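Chitinase A (Cycas revoluta, PDB 4MNK) probably hydrolyses chitin as a family 18 glycoside hydrolase of the plant class V type, and binds chains of N-acetylglucosamine in its cleft. Local coordinates at residues G196-L208 with W245-A259. Residues are numbered along the deposited sequence; the frame is centred on the assembly and turned at random.
Sequences GSWENFTGAPAAL and WLLKNNNEVGIGAPA. With NAG (2-acetamido-2-deoxy-beta-D-glucopyranose), chain C; NAG (2-acetamido-2-deoxy-beta-D-glucopyranose), chain B.
Trp245 lies between two parts of 196-208. Thr202 CA sits over the centre of its six-membered ring, a CH-pi contact of 3.9 Å to the centroid. Ser197 N lies against the opposite face, near the rim. At the ring edge, in plane, Trp245 NE1 gives a hydrogen bond of 3.0 Å to Glu199 O. Thr202 grips the type II turn 254-257. Its OG1 stands between the backbone N and the carbonyl carbon (chi1 64°), where it donates to a lone pair of Gly254 O at 2.8 Å and accepts from Ala257 N. Backbone bonds add Thr202 N to Ala257 O and Ala259 N to Asn200 O. Further out, Trp301 meets the Trp245 ring steeply. Glu199 OE1 accepts from Gly196 N, and Glu199 OE2 is hydrogen-bonded to His195 ND1. Trp198 lays one face against C5 of NAG (chain C), and its NE1 donates to O6 of NAG (chain B). With an alanine at Trp245, Glu199 O would probably lose its indole donor and a gap would be likely to open between Ser197 and Thr202. The indole thus holds the type I turn 196-199 that carries Trp198 and Glu199, and Thr202 joins it to the class V alpha+beta insertion on the TIM barrel.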
loop_
_atom_site.group_PDB
_atom_site.type_symbol
_atom_site.label_atom_id
_atom_site.label_comp_id
_atom_site.label_asym_id
_atom_site.label_seq_id
_atom_site.Cartn_x
_atom_site.Cartn_y
_atom_site.Cartn_z
ATOM N N GLY A 196 -0.732 14.092 9.572
ATOM C CA GLY A 196 -0.239 14.863 8.439
ATOM C C GLY A 196 -0.668 16.312 8.515
ATOM O O GLY A 196 -1.224 16.755 9.525
ATOM N N SER A 197 -0.424 17.038 7.426
ATOM C CA SER A 197 -0.616 18.488 7.369
ATOM C C SER A 197 -2.063 18.954 7.542
ATOM O O SER A 197 -2.313 20.153 7.699
ATOM C CB SER A 197 -0.040 19.044 6.069
ATOM O OG SER A 197 -0.610 18.410 4.939
ATOM N N TRP A 198 -3.005 18.014 7.513
ATOM C CA TRP A 198 -4.406 18.319 7.806
ATOM C C TRP A 198 -4.606 18.652 9.287
ATOM O O TRP A 198 -5.646 19.189 9.675
ATOM C CB TRP A 198 -5.324 17.171 7.371
ATOM C CG TRP A 198 -5.042 15.852 8.036
ATOM C CD1 TRP A 198 -5.558 15.403 9.217
ATOM C CD2 TRP A 198 -4.191 14.806 7.547
ATOM N NE1 TRP A 198 -5.077 14.146 9.499
ATOM C CE2 TRP A 198 -4.238 13.755 8.490
ATOM C CE3 TRP A 198 -3.397 14.655 6.402
ATOM C CZ2 TRP A 198 -3.519 12.566 8.324
ATOM C CZ3 TRP A 198 -2.679 13.472 6.240
ATOM C CH2 TRP A 198 -2.746 12.445 7.198
ATOM N N GLU A 199 -3.602 18.323 10.099
ATOM C CA GLU A 199 -3.566 18.671 11.518
ATOM C C GLU A 199 -2.590 19.823 11.733
ATOM O O GLU A 199 -1.554 19.897 11.067
ATOM C CB GLU A 199 -3.106 17.474 12.355
ATOM C CG GLU A 199 -3.993 16.239 12.266
ATOM C CD GLU A 199 -3.273 14.964 12.680
ATOM O OE1 GLU A 199 -2.064 14.836 12.394
ATOM O OE2 GLU A 199 -3.918 14.082 13.280
ATOM N N ASN A 200 -2.910 20.708 12.673
ATOM C CA ASN A 200 -2.032 21.839 13.004
ATOM C C ASN A 200 -0.981 21.530 14.086
ATOM O O ASN A 200 -0.491 22.434 14.772
ATOM C CB ASN A 200 -2.851 23.096 13.345
ATOM C CG ASN A 200 -3.984 22.820 14.321
ATOM O OD1 ASN A 200 -3.898 21.930 15.166
ATOM N ND2 ASN A 200 -5.056 23.599 14.210
ATOM N N PHE A 201 -0.666 20.244 14.235
ATOM C CA PHE A 201 0.394 19.775 15.121
ATOM C C PHE A 201 1.180 18.682 14.411
ATOM O O PHE A 201 0.623 17.952 13.590
ATOM C CB PHE A 201 -0.179 19.219 16.428
ATOM C CG PHE A 201 -0.796 20.262 17.313
ATOM C CD1 PHE A 201 -0.002 21.132 18.040
ATOM C CD2 PHE A 201 -2.171 20.365 17.424
ATOM C CE1 PHE A 201 -0.570 22.091 18.855
ATOM C CE2 PHE A 201 -2.744 21.322 18.237
ATOM C CZ PHE A 201 -1.943 22.187 18.951
ATOM N N THR A 202 2.468 18.573 14.728
ATOM C CA THR A 202 3.300 17.488 14.195
ATOM C C THR A 202 2.995 16.185 14.919
ATOM O O THR A 202 2.626 16.186 16.099
ATOM C CB THR A 202 4.810 17.783 14.311
ATOM O OG1 THR A 202 5.184 17.863 15.692
ATOM C CG2 THR A 202 5.173 19.082 13.594
ATOM N N GLY A 203 3.144 15.077 14.203
ATOM C CA GLY A 203 2.890 13.750 14.752
ATOM C C GLY A 203 3.590 12.678 13.942
ATOM O O GLY A 203 4.197 12.968 12.908
ATOM N N ALA A 204 3.503 11.439 14.419
ATOM C CA ALA A 204 4.112 10.293 13.747
ATOM C C ALA A 204 3.111 9.685 12.762
ATOM O O ALA A 204 2.146 9.041 13.181
ATOM C CB ALA A 204 4.564 9.262 14.771
ATOM N N PRO A 205 3.336 9.883 11.445
ATOM C CA PRO A 205 2.332 9.506 10.442
ATOM C C PRO A 205 2.055 8.006 10.343
ATOM O O PRO A 205 0.997 7.610 9.854
ATOM C CB PRO A 205 2.931 10.023 9.128
ATOM C CG PRO A 205 3.954 11.025 9.530
ATOM C CD PRO A 205 4.499 10.544 10.827
ATOM N N ALA A 206 2.990 7.178 10.801
ATOM C CA ALA A 206 2.815 5.730 10.731
ATOM C C ALA A 206 3.176 5.035 12.048
ATOM O O ALA A 206 3.663 3.903 12.057
ATOM C CB ALA A 206 3.600 5.149 9.555
ATOM N N ALA A 207 2.906 5.718 13.159
ATOM C CA ALA A 207 3.187 5.193 14.495
ATOM C C ALA A 207 2.796 3.724 14.645
ATOM O O ALA A 207 1.660 3.342 14.349
ATOM C CB ALA A 207 2.474 6.033 15.544
ATOM N N LEU A 208 3.741 2.905 15.100
ATOM C CA LEU A 208 3.453 1.507 15.417
ATOM C C LEU A 208 2.533 1.408 16.631
ATOM O O LEU A 208 1.589 0.616 16.647
ATOM C CB LEU A 208 4.744 0.721 15.665
ATOM C CG LEU A 208 4.592 -0.757 16.049
ATOM C CD1 LEU A 208 3.811 -1.541 14.993
ATOM C CD2 LEU A 208 5.954 -1.378 16.284
ATOM N N TRP A 245 5.343 19.077 7.636
ATOM C CA TRP A 245 4.649 20.261 8.117
ATOM C C TRP A 245 5.593 21.452 8.045
ATOM O O TRP A 245 6.819 21.289 8.049
ATOM C CB TRP A 245 4.292 20.101 9.591
ATOM C CG TRP A 245 3.149 19.209 9.963
ATOM C CD1 TRP A 245 1.870 19.595 10.249
ATOM C CD2 TRP A 245 3.196 17.793 10.181
ATOM N NE1 TRP A 245 1.112 18.508 10.603
ATOM C CE2 TRP A 245 1.900 17.389 10.568
ATOM C CE3 TRP A 245 4.199 16.823 10.062
ATOM C CZ2 TRP A 245 1.584 16.058 10.854
ATOM C CZ3 TRP A 245 3.879 15.496 10.339
ATOM C CH2 TRP A 245 2.581 15.129 10.729
ATOM N N LEU A 246 5.011 22.648 8.011
ATOM C CA LEU A 246 5.743 23.872 8.306
ATOM C C LEU A 246 5.493 24.229 9.766
ATOM O O LEU A 246 4.341 24.286 10.207
ATOM C CB LEU A 246 5.305 25.016 7.387
ATOM C CG LEU A 246 5.536 24.829 5.884
ATOM C CD1 LEU A 246 4.982 26.012 5.106
ATOM C CD2 LEU A 246 7.012 24.625 5.566
ATOM N N LEU A 247 6.571 24.449 10.513
ATOM C CA LEU A 247 6.480 24.746 11.940
ATOM C C LEU A 247 6.035 26.177 12.191
ATOM O O LEU A 247 6.434 27.097 11.470
ATOM C CB LEU A 247 7.822 24.495 12.631
ATOM C CG LEU A 247 8.346 23.056 12.643
ATOM C CD1 LEU A 247 9.787 23.029 13.115
ATOM C CD2 LEU A 247 7.478 22.152 13.508
ATOM N N LYS A 248 5.209 26.358 13.217
ATOM C CA LYS A 248 4.800 27.692 13.644
ATOM C C LYS A 248 5.986 28.441 14.253
ATOM O O LYS A 248 6.168 29.633 13.996
ATOM C CB LYS A 248 3.634 27.615 14.637
ATOM C CG LYS A 248 2.978 28.964 14.933
ATOM C CD LYS A 248 1.711 28.820 15.772
ATOM C CE LYS A 248 0.495 28.470 14.921
ATOM N NZ LYS A 248 -0.735 28.308 15.748
ATOM N N ASN A 249 6.784 27.729 15.049
ATOM C CA ASN A 249 7.977 28.284 15.688
ATOM C C ASN A 249 9.169 27.347 15.529
ATOM O O ASN A 249 9.063 26.150 15.814
ATOM C CB ASN A 249 7.721 28.546 17.176
ATOM C CG ASN A 249 6.493 29.402 17.416
ATOM O OD1 ASN A 249 6.378 30.509 16.887
ATOM N ND2 ASN A 249 5.566 28.894 18.220
ATOM N N ASN A 250 10.298 27.899 15.090
ATOM C CA ASN A 250 11.506 27.110 14.816
ATOM C C ASN A 250 12.197 26.524 16.049
ATOM O O ASN A 250 13.086 25.680 15.923
ATOM C CB ASN A 250 12.507 27.924 13.985
ATOM C CG ASN A 250 12.052 28.130 12.552
ATOM O OD1 ASN A 250 10.900 27.870 12.207
ATOM N ND2 ASN A 250 12.960 28.607 11.709
ATOM N N ASN A 251 11.793 26.971 17.236
ATOM C CA ASN A 251 12.344 26.431 18.481
ATOM C C ASN A 251 11.464 25.353 19.122
ATOM O O ASN A 251 11.807 24.804 20.172
ATOM C CB ASN A 251 12.678 27.552 19.475
ATOM C CG ASN A 251 11.488 28.448 19.789
ATOM O OD1 ASN A 251 10.359 28.191 19.362
ATOM N ND2 ASN A 251 11.740 29.508 20.547
ATOM N N GLU A 252 10.330 25.064 18.487
ATOM C CA GLU A 252 9.468 23.960 18.900
ATOM C C GLU A 252 9.488 22.916 17.797
ATOM O O GLU A 252 8.838 23.074 16.760
ATOM C CB GLU A 252 8.049 24.443 19.195
ATOM C CG GLU A 252 7.960 25.324 20.429
ATOM C CD GLU A 252 6.545 25.732 20.750
ATOM O OE1 GLU A 252 5.759 24.868 21.199
ATOM O OE2 GLU A 252 6.225 26.923 20.565
ATOM N N VAL A 253 10.250 21.852 18.033
ATOM C CA VAL A 253 10.676 20.951 16.961
ATOM C C VAL A 253 10.389 19.474 17.223
ATOM O O VAL A 253 10.778 18.619 16.425
ATOM C CB VAL A 253 12.191 21.123 16.659
ATOM C CG1 VAL A 253 12.478 22.501 16.081
ATOM C CG2 VAL A 253 13.030 20.877 17.916
ATOM N N GLY A 254 9.724 19.175 18.335
ATOM C CA GLY A 254 9.416 17.794 18.693
ATOM C C GLY A 254 8.068 17.350 18.164
ATOM O O GLY A 254 7.447 18.048 17.357
ATOM N N ILE A 255 7.621 16.178 18.613
ATOM C CA ILE A 255 6.280 15.688 18.303
ATOM C C ILE A 255 5.260 16.499 19.100
ATOM O O ILE A 255 5.450 16.739 20.296
ATOM C CB ILE A 255 6.145 14.162 18.576
ATOM C CG1 ILE A 255 6.819 13.375 17.445
ATOM C CG2 ILE A 255 4.673 13.745 18.729
ATOM C CD1 ILE A 255 6.945 11.888 17.691
ATOM N N GLY A 256 4.198 16.933 18.426
ATOM C CA GLY A 256 3.166 17.764 19.044
ATOM C C GLY A 256 3.447 19.253 18.942
ATOM O O GLY A 256 2.749 20.061 19.559
ATOM N N ALA A 257 4.470 19.620 18.171
ATOM C CA ALA A 257 4.803 21.025 17.935
ATOM C C ALA A 257 3.758 21.671 17.021
ATOM O O ALA A 257 3.290 21.019 16.086
ATOM C CB ALA A 257 6.189 21.138 17.319
ATOM N N PRO A 258 3.396 22.944 17.284
ATOM C CA PRO A 258 2.400 23.636 16.460
ATOM C C PRO A 258 2.876 23.827 15.022
ATOM O O PRO A 258 4.058 24.102 14.790
ATOM C CB PRO A 258 2.250 24.994 17.155
ATOM C CG PRO A 258 3.522 25.180 17.899
ATOM C CD PRO A 258 3.898 23.811 18.366
ATOM N N ALA A 259 1.955 23.672 14.074
ATOM C CA ALA A 259 2.265 23.776 12.649
ATOM C C ALA A 259 1.291 24.699 11.915
ATOM O O ALA A 259 0.186 24.966 12.403
ATOM C CB ALA A 259 2.275 22.396 12.015
HETATM C C1 NAG C . -7.165 11.051 8.042
HETATM C C2 NAG C . -6.719 9.839 7.223
HETATM C C3 NAG C . -5.743 10.217 6.107
HETATM C C4 NAG C . -6.215 11.432 5.312
HETATM C C5 NAG C . -6.705 12.547 6.246
HETATM C C6 NAG C . -7.292 13.726 5.472
HETATM C C7 NAG C . -6.819 7.830 8.625
HETATM C C8 NAG C . -6.058 6.869 9.491
HETATM N N2 NAG C . -6.121 8.831 8.082
HETATM O O3 NAG C . -5.573 9.109 5.249
HETATM O O4 NAG C . -5.151 11.901 4.508
HETATM O O5 NAG C . -7.660 12.059 7.178
HETATM O O6 NAG C . -8.453 13.328 4.774
HETATM O O7 NAG C . -8.031 7.681 8.452
HETATM C C1 NAG B . -9.595 11.606 12.736
HETATM C C2 NAG B . -10.271 12.299 11.552
HETATM C C3 NAG B . -9.835 11.700 10.211
HETATM C C4 NAG B . -8.331 11.429 10.114
HETATM C C5 NAG B . -7.850 10.747 11.402
HETATM C C6 NAG B . -6.347 10.481 11.436
HETATM C C7 NAG B . -12.480 13.179 12.144
HETATM C C8 NAG B . -13.951 12.896 12.216
HETATM N N2 NAG B . -11.713 12.190 11.684
HETATM O O1 NAG B . -9.845 12.335 13.917
HETATM O O3 NAG B . -10.242 12.546 9.157
HETATM O O4 NAG B . -8.133 10.578 9.004
HETATM O O5 NAG B . -8.198 11.533 12.528
HETATM O O6 NAG B . -5.627 11.695 11.413
HETATM O O7 NAG B . -12.047 14.275 12.496
#